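Local coordinates for 2-(3-amino-3-carboxypropyl)histidine synthase (Pyrococcus horikoshii, PDB 3LZD), which uses a [4Fe-4S] cluster to transfer the 3-amino-3-carboxypropyl group of S-adenosylmethionine to a histidine of elongation factor 2, the first step of diphthamide biosynthesis, at residues 259-264 with 345-350; 267-272 with 284-289; 278-283 with 297-302. All coordinates share one frame; numbering follows the deposited sequence.

Contact 1. Residues 259-264 with 345-350; sequences AKAMDA and EILLGL
Leu-347 carries one whole side of this contact, reaching across to Ala-261 and Met-262 near the end of helix 248-261. The side chains meet through apolar atoms. The tightest approach lies between Leu-347 CD1 and Ala-261 CB, 3.5 Å apart, and the same methyl stands 3.7 Å from the carbonyl oxygen Ala-261 O. With CG anti to the backbone N (chi1 178°), the Leu-347 branch is held toward Ala-261 and Met-262. Met-262 approaches differently: its chain is bent at chi2 and chi3, and the thioether sulfur SD lies alongside the leucine branch point, 3.9 Å from Leu-347 CG, the two side chains passing each other in opposite directions. Met-262 is on the exposed margin, whereas Ala-261 and Leu-347 are buried, with Ile-258 and Arg-295 also against the leucine and Ala-317 of strand 317-320 against the alanine.

Backbone hydrogen bonds within each segment shape the two ends. Ala-264 N bonds Ala-261 O at 3.1 Å, closing a type I beta turn from Ala-261 to Ala-264. Beyond Leu-347, Gly-349 adopts positive phi, and the bonds Leu-350 N to Glu-345 O (2.8 Å) and Gly-349 N to Ile-346 O (2.9 Å) complete a Schellman motif. The last turns of two helices thus pack through one leucine, one next to a type I beta turn and the other closed by a Schellman motif.

Contact 2. Residues 267-272 with 284-289; sequences FGVIVS and KRIVKL
Val-269, near the middle of strand 267-272, presents both of its methyls to helix 284-289 and meets Ile-286 and Val-287 there. Its CG1 is anti to the backbone N (chi1 178°) and its CG2 anti to the carbonyl carbon, so the isopropyl group spreads along the strand direction and offers its branch point as well as its two arms. Val-287 uses a single methyl: CG2 comes in at the fork of the valine, 3.7 Å from Val-269 CB, 3.8 Å from Val-269 CG2 and 4.0 Å from Val-269 CG1. This methyl stands anti to its own carbonyl carbon and beside the backbone N, while CG1 takes the place anti to N (chi1 168°). It thus seats against all three carbons of the Val-269 side chain, and the two valines meet at a slant.

Of its two branches, Ile-286 touches with the short one. Its CG2 lies 4.0 Å from Val-269 CG2 and 4.2 Å from Val-269 CG1, the two side chains crossing at about a right angle. With CG1 anti to the carbonyl carbon (chi1 -66°), the longer arm turns off from the strand, and its terminal CD1 comes to rest 4.2 Å above the guanidinium plane of Arg-285, toward the rim of that group. Arg-285 NH2 in turn forms salt bridges with Glu-282 and Glu-345.

Val-269 also packs on Ala-283 and Leu-290 of helix 280-292. Backbone bonds place strand 266-272 between its sheet neighbours, Val-269 pairing with Arg-298 of strand 296-302 and Gly-268 with Ala-317 and Val-319 of strand 317-320, while helix 280-292 lies over one face of this parallel sheet, in the beta-alpha-beta unit that it forms with strands 266-272 and 296-302.

Contact 3. Residues 278-283 with 297-302; sequences LRLAEA and ARLIVM
Leu-299 directs its two methyls at the first turn of helix 280-292, where Ala-283 and Leu-280 receive them. The buried part of the contact is the meeting of Leu-299 with Ala-283, where Leu-299 CD1 lies 4.0 Å from Ala-283 CB. The short side chain of Ala-283 touches Val-271 of the neighbouring strand as well as Leu-299. In Leu-299, CG is anti to the backbone N (chi1 -170°), which projects the fork of the side chain off the strand toward the helix.

This is helix-on-sheet packing within a beta-alpha-beta crossover: strand 266-272 leads into helix 280-292, which returns the chain to the adjacent parallel strand 296-302. Arg-279 occupies the N-cap position of the helix, and the bond from Ala-283 N to Arg-279 O, 2.9 Å long, belongs to its opening turn.

Leu-280, by contrast, is partly exposed. Its bond to CB does not aim at the strand, but the end of the side chain swings closer, and Leu-280 CD1 meets both methyls of Leu-299, at 4.1 Å from Leu-299 CD1 and 4.2 Å from Leu-299 CD2. The two leucines cross at about a right angle, touching by methyls alone. Farther round the helix, Ala-281 faces solvent and points away from the strand. Strand 296-302 has strand 266-272 along one edge; along the other, Leu-299, Ile-300 and Val-301 pair in a parallel ladder with a strand of the second subunit, and Phe-85 of that subunit packs on Leu-299.

How the contacts relate
From the N terminus, the chain leaves helix 248-261, turns and enters strand 266-272, then runs through helix 280-292 to strand 296-302 and, much later, to helix 341-347. Contact 1 closes the longest loop, bringing the ends of the first and last of these helices together; contacts 2 and 3 both nest inside it. Those two close short loops that cross, their segments alternating along the chain, and they share helix 280-292 over strands that are bonded neighbours in one sheet. Contact 1 touches contact 2 through Leu-348 and Leu-350, which pack on Leu-289.

Contact 1. Residues 259-264 with 345-350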
loop_
_atom_site.group_PDB
_atom_site.type_symbol
_atom_site.label_atom_id
_atom_site.label_comp_id
_atom_site.label_asym_id
_atom_site.label_seq_id
_atom_site.Cartn_x
_atom_site.Cartn_y
_atom_site.Cartn_z
ATOM N N ALA A 259 3.151 11.070 27.688
ATOM C CA ALA A 259 2.338 10.972 28.889
ATOM C C ALA A 259 1.127 10.088 28.619
ATOM O O ALA A 259 0.882 9.118 29.333
ATOM C CB ALA A 259 1.886 12.363 29.325
ATOM N N LYS A 260 0.379 10.422 27.572
ATOM C CA LYS A 260 -0.813 9.669 27.205
ATOM C C LYS A 260 -0.553 8.179 27.018
ATOM O O LYS A 260 -1.491 7.386 27.009
ATOM C CB LYS A 260 -1.419 10.227 25.919
ATOM C CG LYS A 260 -1.762 11.711 25.959
ATOM C CD LYS A 260 -2.278 12.175 24.603
ATOM C CE LYS A 260 -2.582 13.662 24.600
ATOM N NZ LYS A 260 -3.010 14.131 23.253
ATOM N N ALA A 261 0.709 7.796 26.857
ATOM C CA ALA A 261 1.032 6.391 26.658
ATOM C C ALA A 261 1.529 5.739 27.941
ATOM O O ALA A 261 1.725 4.524 27.992
ATOM C CB ALA A 261 2.070 6.249 25.564
ATOM N N MET A 262 1.728 6.549 28.976
ATOM C CA MET A 262 2.203 6.051 30.259
ATOM C C MET A 262 1.384 4.898 30.825
ATOM O O MET A 262 1.941 3.896 31.279
ATOM C CB MET A 262 2.243 7.186 31.284
ATOM C CG MET A 262 3.511 8.005 31.234
ATOM S SD MET A 262 4.963 6.960 31.502
ATOM C CE MET A 262 5.003 6.878 33.295
ATOM N N ASP A 263 0.064 5.034 30.796
ATOM C CA ASP A 263 -0.802 3.997 31.336
ATOM C C ASP A 263 -1.229 2.949 30.310
ATOM O O ASP A 263 -2.245 2.282 30.492
ATOM C CB ASP A 263 -2.042 4.635 31.976
ATOM N N ALA A 264 -0.462 2.795 29.237
ATOM C CA ALA A 264 -0.804 1.808 28.222
ATOM C C ALA A 264 -0.072 0.499 28.507
ATOM O O ALA A 264 1.074 0.506 28.962
ATOM C CB ALA A 264 -0.436 2.329 26.839
ATOM N N GLU A 345 11.965 4.907 24.906
ATOM C CA GLU A 345 13.030 4.826 25.893
ATOM C C GLU A 345 12.826 5.870 26.997
ATOM O O GLU A 345 13.147 5.622 28.155
ATOM C CB GLU A 345 14.379 4.991 25.191
ATOM C CG GLU A 345 14.514 4.041 23.995
ATOM C CD GLU A 345 15.810 4.209 23.208
ATOM O OE1 GLU A 345 16.177 5.363 22.887
ATOM O OE2 GLU A 345 16.448 3.179 22.895
ATOM N N ILE A 346 12.273 7.025 26.649
ATOM C CA ILE A 346 12.011 8.045 27.657
ATOM C C ILE A 346 10.849 7.565 28.511
ATOM O O ILE A 346 10.904 7.642 29.736
ATOM C CB ILE A 346 11.628 9.401 27.029
ATOM C CG1 ILE A 346 12.855 10.056 26.406
ATOM C CG2 ILE A 346 11.029 10.313 28.076
ATOM C CD1 ILE A 346 12.564 11.413 25.785
ATOM N N LEU A 347 9.804 7.054 27.863
ATOM C CA LEU A 347 8.629 6.564 28.580
ATOM C C LEU A 347 8.990 5.457 29.570
ATOM O O LEU A 347 8.511 5.447 30.704
ATOM C CB LEU A 347 7.569 6.059 27.595
ATOM C CG LEU A 347 6.277 5.468 28.183
ATOM C CD1 LEU A 347 5.146 5.578 27.179
ATOM C CD2 LEU A 347 6.496 4.016 28.566
ATOM N N LEU A 348 9.827 4.524 29.132
ATOM C CA LEU A 348 10.251 3.429 29.990
ATOM C C LEU A 348 11.236 3.889 31.066
ATOM O O LEU A 348 11.611 3.110 31.941
ATOM C CB LEU A 348 10.890 2.323 29.158
ATOM C CG LEU A 348 9.955 1.548 28.234
ATOM C CD1 LEU A 348 10.720 0.365 27.651
ATOM C CD2 LEU A 348 8.735 1.056 29.013
ATOM N N GLY A 349 11.664 5.146 30.989
ATOM C CA GLY A 349 12.593 5.678 31.971
ATOM C C GLY A 349 14.057 5.348 31.737
ATOM O O GLY A 349 14.867 5.464 32.651
ATOM N N LEU A 350 14.409 4.948 30.521
ATOM C CA LEU A 350 15.796 4.603 30.205
ATOM C C LEU A 350 16.583 5.795 29.667
ATOM O O LEU A 350 17.799 5.876 29.832
ATOM C CB LEU A 350 15.835 3.471 29.174
ATOM C CG LEU A 350 15.347 2.091 29.621
ATOM C CD1 LEU A 350 13.997 2.193 30.324
ATOM C CD2 LEU A 350 15.245 1.193 28.410
#

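Contact 2. Residues 267-272 with 284-289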
loop_
_atom_site.group_PDB
_atom_site.type_symbol
_atom_site.label_atom_id
_atom_site.label_comp_id
_atom_site.label_asym_id
_atom_site.label_seq_id
_atom_site.Cartn_x
_atom_site.Cartn_y
_atom_site.Cartn_z
ATOM N N PHE A 267 1.249 -2.626 23.279
ATOM C CA PHE A 267 1.897 -1.786 22.282
ATOM C C PHE A 267 2.055 -2.445 20.933
ATOM O O PHE A 267 2.360 -3.632 20.828
ATOM C CB PHE A 267 3.295 -1.352 22.744
ATOM C CG PHE A 267 3.293 -0.239 23.750
ATOM C CD1 PHE A 267 2.973 -0.483 25.086
ATOM C CD2 PHE A 267 3.644 1.053 23.370
ATOM C CE1 PHE A 267 3.013 0.545 26.030
ATOM C CE2 PHE A 267 3.687 2.090 24.304
ATOM C CZ PHE A 267 3.372 1.837 25.636
ATOM N N GLY A 268 1.847 -1.648 19.899
ATOM C CA GLY A 268 2.049 -2.132 18.552
ATOM C C GLY A 268 3.352 -1.468 18.145
ATOM O O GLY A 268 3.512 -0.264 18.334
ATOM N N VAL A 269 4.293 -2.243 17.629
ATOM C CA VAL A 269 5.582 -1.704 17.195
ATOM C C VAL A 269 5.635 -1.930 15.696
ATOM O O VAL A 269 5.760 -3.066 15.220
ATOM C CB VAL A 269 6.744 -2.417 17.900
ATOM C CG1 VAL A 269 8.072 -1.885 17.393
ATOM C CG2 VAL A 269 6.626 -2.198 19.409
ATOM N N ILE A 270 5.559 -0.828 14.961
ATOM C CA ILE A 270 5.475 -0.859 13.508
ATOM C C ILE A 270 6.722 -0.680 12.663
ATOM O O ILE A 270 7.585 0.147 12.965
ATOM C CB ILE A 270 4.445 0.214 13.043
ATOM C CG1 ILE A 270 3.112 -0.013 13.761
ATOM C CG2 ILE A 270 4.244 0.150 11.524
ATOM C CD1 ILE A 270 2.223 1.223 13.819
ATOM N N VAL A 271 6.798 -1.467 11.592
ATOM C CA VAL A 271 7.886 -1.332 10.628
ATOM C C VAL A 271 7.240 -1.218 9.248
ATOM O O VAL A 271 6.087 -1.615 9.050
ATOM C CB VAL A 271 8.843 -2.544 10.600
ATOM C CG1 VAL A 271 9.667 -2.591 11.881
ATOM C CG2 VAL A 271 8.064 -3.818 10.379
ATOM N N SER A 272 7.978 -0.651 8.308
ATOM C CA SER A 272 7.499 -0.499 6.945
ATOM C C SER A 272 8.426 -1.286 6.031
ATOM O O SER A 272 9.635 -1.233 6.187
ATOM C CB SER A 272 7.518 0.969 6.530
ATOM O OG SER A 272 7.331 1.076 5.128
ATOM N N LYS A 284 12.442 -4.971 16.614
ATOM C CA LYS A 284 12.517 -6.150 17.471
ATOM C C LYS A 284 13.090 -5.776 18.838
ATOM O O LYS A 284 12.622 -6.260 19.868
ATOM C CB LYS A 284 13.405 -7.225 16.831
ATOM C CG LYS A 284 12.738 -8.020 15.724
ATOM C CD LYS A 284 13.706 -9.019 15.131
ATOM C CE LYS A 284 13.027 -9.931 14.133
ATOM N NZ LYS A 284 14.001 -10.861 13.491
ATOM N N ARG A 285 14.104 -4.913 18.833
ATOM C CA ARG A 285 14.750 -4.466 20.059
ATOM C C ARG A 285 13.716 -3.767 20.938
ATOM O O ARG A 285 13.647 -4.018 22.142
ATOM C CB ARG A 285 15.894 -3.507 19.721
ATOM C CG ARG A 285 17.111 -3.613 20.623
ATOM C CD ARG A 285 17.227 -2.424 21.559
ATOM N NE ARG A 285 17.184 -1.154 20.840
ATOM C CZ ARG A 285 17.214 0.034 21.430
ATOM N NH1 ARG A 285 17.299 0.116 22.750
ATOM N NH2 ARG A 285 17.137 1.139 20.705
ATOM N N ILE A 286 12.905 -2.904 20.330
ATOM C CA ILE A 286 11.868 -2.174 21.063
ATOM C C ILE A 286 10.785 -3.111 21.605
ATOM O O ILE A 286 10.221 -2.874 22.669
ATOM C CB ILE A 286 11.204 -1.096 20.167
ATOM C CG1 ILE A 286 12.230 -0.017 19.830
ATOM C CG2 ILE A 286 9.984 -0.487 20.857
ATOM C CD1 ILE A 286 12.915 0.583 21.037
ATOM N N VAL A 287 10.488 -4.172 20.870
ATOM C CA VAL A 287 9.481 -5.122 21.328
ATOM C C VAL A 287 10.040 -5.814 22.571
ATOM O O VAL A 287 9.340 -5.991 23.563
ATOM C CB VAL A 287 9.175 -6.178 20.242
ATOM C CG1 VAL A 287 8.352 -7.341 20.826
ATOM C CG2 VAL A 287 8.410 -5.527 19.105
ATOM N N LYS A 288 11.317 -6.175 22.516
ATOM C CA LYS A 288 11.961 -6.850 23.636
ATOM C C LYS A 288 12.032 -5.925 24.844
ATOM O O LYS A 288 11.754 -6.338 25.965
ATOM C CB LYS A 288 13.369 -7.316 23.240
ATOM N N LEU A 289 12.379 -4.667 24.611
ATOM C CA LEU A 289 12.482 -3.708 25.701
ATOM C C LEU A 289 11.157 -3.476 26.412
ATOM O O LEU A 289 11.107 -3.434 27.642
ATOM C CB LEU A 289 13.025 -2.374 25.201
ATOM C CG LEU A 289 13.362 -1.387 26.321
ATOM C CD1 LEU A 289 14.595 -1.889 27.092
ATOM C CD2 LEU A 289 13.626 -0.002 25.727
#

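Contact 3. Residues 278-283 with 297-302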
loop_
_atom_site.group_PDB
_atom_site.type_symbol
_atom_site.label_atom_id
_atom_site.label_comp_id
_atom_site.label_asym_id
_atom_site.label_seq_id
_atom_site.Cartn_x
_atom_site.Cartn_y
_atom_site.Cartn_z
ATOM N N LEU A 278 12.803 0.076 6.232
ATOM C CA LEU A 278 12.701 -1.110 7.078
ATOM C C LEU A 278 13.775 -1.132 8.162
ATOM O O LEU A 278 14.977 -1.165 7.869
ATOM C CB LEU A 278 12.781 -2.378 6.228
ATOM C CG LEU A 278 12.711 -3.726 6.959
ATOM C CD1 LEU A 278 11.452 -3.805 7.808
ATOM C CD2 LEU A 278 12.720 -4.854 5.928
ATOM N N ARG A 279 13.329 -1.118 9.417
ATOM C CA ARG A 279 14.222 -1.113 10.576
ATOM C C ARG A 279 13.827 -2.279 11.476
ATOM O O ARG A 279 13.459 -2.090 12.636
ATOM C CB ARG A 279 14.051 0.209 11.324
ATOM C CG ARG A 279 14.336 1.431 10.454
ATOM C CD ARG A 279 13.798 2.731 11.066
ATOM N NE ARG A 279 14.574 3.196 12.219
ATOM C CZ ARG A 279 14.185 4.180 13.030
ATOM N NH1 ARG A 279 14.946 4.549 14.056
ATOM N NH2 ARG A 279 13.027 4.796 12.823
ATOM N N LEU A 280 13.908 -3.487 10.932
ATOM C CA LEU A 280 13.496 -4.679 11.658
ATOM C C LEU A 280 14.207 -4.902 12.978
ATOM O O LEU A 280 13.563 -5.141 13.999
ATOM C CB LEU A 280 13.648 -5.911 10.764
ATOM C CG LEU A 280 12.918 -7.163 11.259
ATOM C CD1 LEU A 280 11.453 -6.815 11.494
ATOM C CD2 LEU A 280 13.054 -8.297 10.245
ATOM N N ALA A 281 15.533 -4.822 12.956
ATOM C CA ALA A 281 16.338 -5.030 14.158
ATOM C C ALA A 281 15.978 -4.036 15.244
ATOM O O ALA A 281 15.861 -4.398 16.417
ATOM C CB ALA A 281 17.829 -4.926 13.826
ATOM N N GLU A 282 15.797 -2.778 14.865
ATOM C CA GLU A 282 15.446 -1.765 15.850
ATOM C C GLU A 282 14.039 -2.015 16.394
ATOM O O GLU A 282 13.774 -1.811 17.586
ATOM C CB GLU A 282 15.545 -0.373 15.227
ATOM C CG GLU A 282 16.555 0.531 15.908
ATOM C CD GLU A 282 16.053 1.076 17.236
ATOM O OE1 GLU A 282 15.312 2.082 17.218
ATOM O OE2 GLU A 282 16.391 0.497 18.292
ATOM N N ALA A 283 13.132 -2.459 15.527
ATOM C CA ALA A 283 11.764 -2.734 15.970
ATOM C C ALA A 283 11.748 -3.891 16.964
ATOM O O ALA A 283 11.114 -3.809 18.013
ATOM C CB ALA A 283 10.888 -3.066 14.785
ATOM N N ALA A 297 3.848 -6.178 23.707
ATOM C CA ALA A 297 4.230 -5.528 22.472
ATOM C C ALA A 297 4.225 -6.518 21.331
ATOM O O ALA A 297 4.737 -7.630 21.455
ATOM C CB ALA A 297 5.610 -4.903 22.618
ATOM N N ARG A 298 3.636 -6.102 20.215
ATOM C CA ARG A 298 3.555 -6.938 19.028
ATOM C C ARG A 298 4.174 -6.190 17.861
ATOM O O ARG A 298 3.878 -5.013 17.651
ATOM C CB ARG A 298 2.090 -7.243 18.696
ATOM C CG ARG A 298 1.893 -7.981 17.381
ATOM C CD ARG A 298 2.329 -9.421 17.525
ATOM N NE ARG A 298 1.642 -10.017 18.664
ATOM C CZ ARG A 298 2.198 -10.877 19.511
ATOM N NH1 ARG A 298 1.487 -11.361 20.525
ATOM N NH2 ARG A 298 3.463 -11.249 19.343
ATOM N N LEU A 299 5.031 -6.871 17.109
ATOM C CA LEU A 299 5.667 -6.263 15.944
ATOM C C LEU A 299 4.678 -6.298 14.762
ATOM O O LEU A 299 4.124 -7.356 14.414
ATOM C CB LEU A 299 6.964 -7.011 15.607
ATOM C CG LEU A 299 7.927 -6.413 14.579
ATOM C CD1 LEU A 299 9.353 -6.700 15.008
ATOM C CD2 LEU A 299 7.656 -6.997 13.183
ATOM N N ILE A 300 4.445 -5.132 14.166
ATOM C CA ILE A 300 3.519 -5.008 13.046
ATOM C C ILE A 300 4.246 -4.607 11.766
ATOM O O ILE A 300 4.996 -3.635 11.753
ATOM C CB ILE A 300 2.433 -3.947 13.352
ATOM C CG1 ILE A 300 1.671 -4.357 14.618
ATOM C CG2 ILE A 300 1.484 -3.790 12.148
ATOM C CD1 ILE A 300 0.854 -3.235 15.249
ATOM N N VAL A 301 4.002 -5.365 10.699
ATOM C CA VAL A 301 4.601 -5.130 9.394
ATOM C C VAL A 301 3.596 -4.466 8.437
ATOM O O VAL A 301 2.494 -4.980 8.228
ATOM C CB VAL A 301 5.063 -6.465 8.766
ATOM C CG1 VAL A 301 5.693 -6.218 7.411
ATOM C CG2 VAL A 301 6.046 -7.164 9.691
ATOM N N MET A 302 3.982 -3.331 7.857
ATOM C CA MET A 302 3.128 -2.601 6.906
ATOM C C MET A 302 3.967 -2.037 5.754
ATOM O O MET A 302 5.193 -2.167 5.727
ATOM C CB MET A 302 2.458 -1.401 7.586
ATOM C CG MET A 302 1.793 -1.687 8.902
ATOM S SD MET A 302 1.167 -0.161 9.640
ATOM C CE MET A 302 -0.354 0.100 8.629
#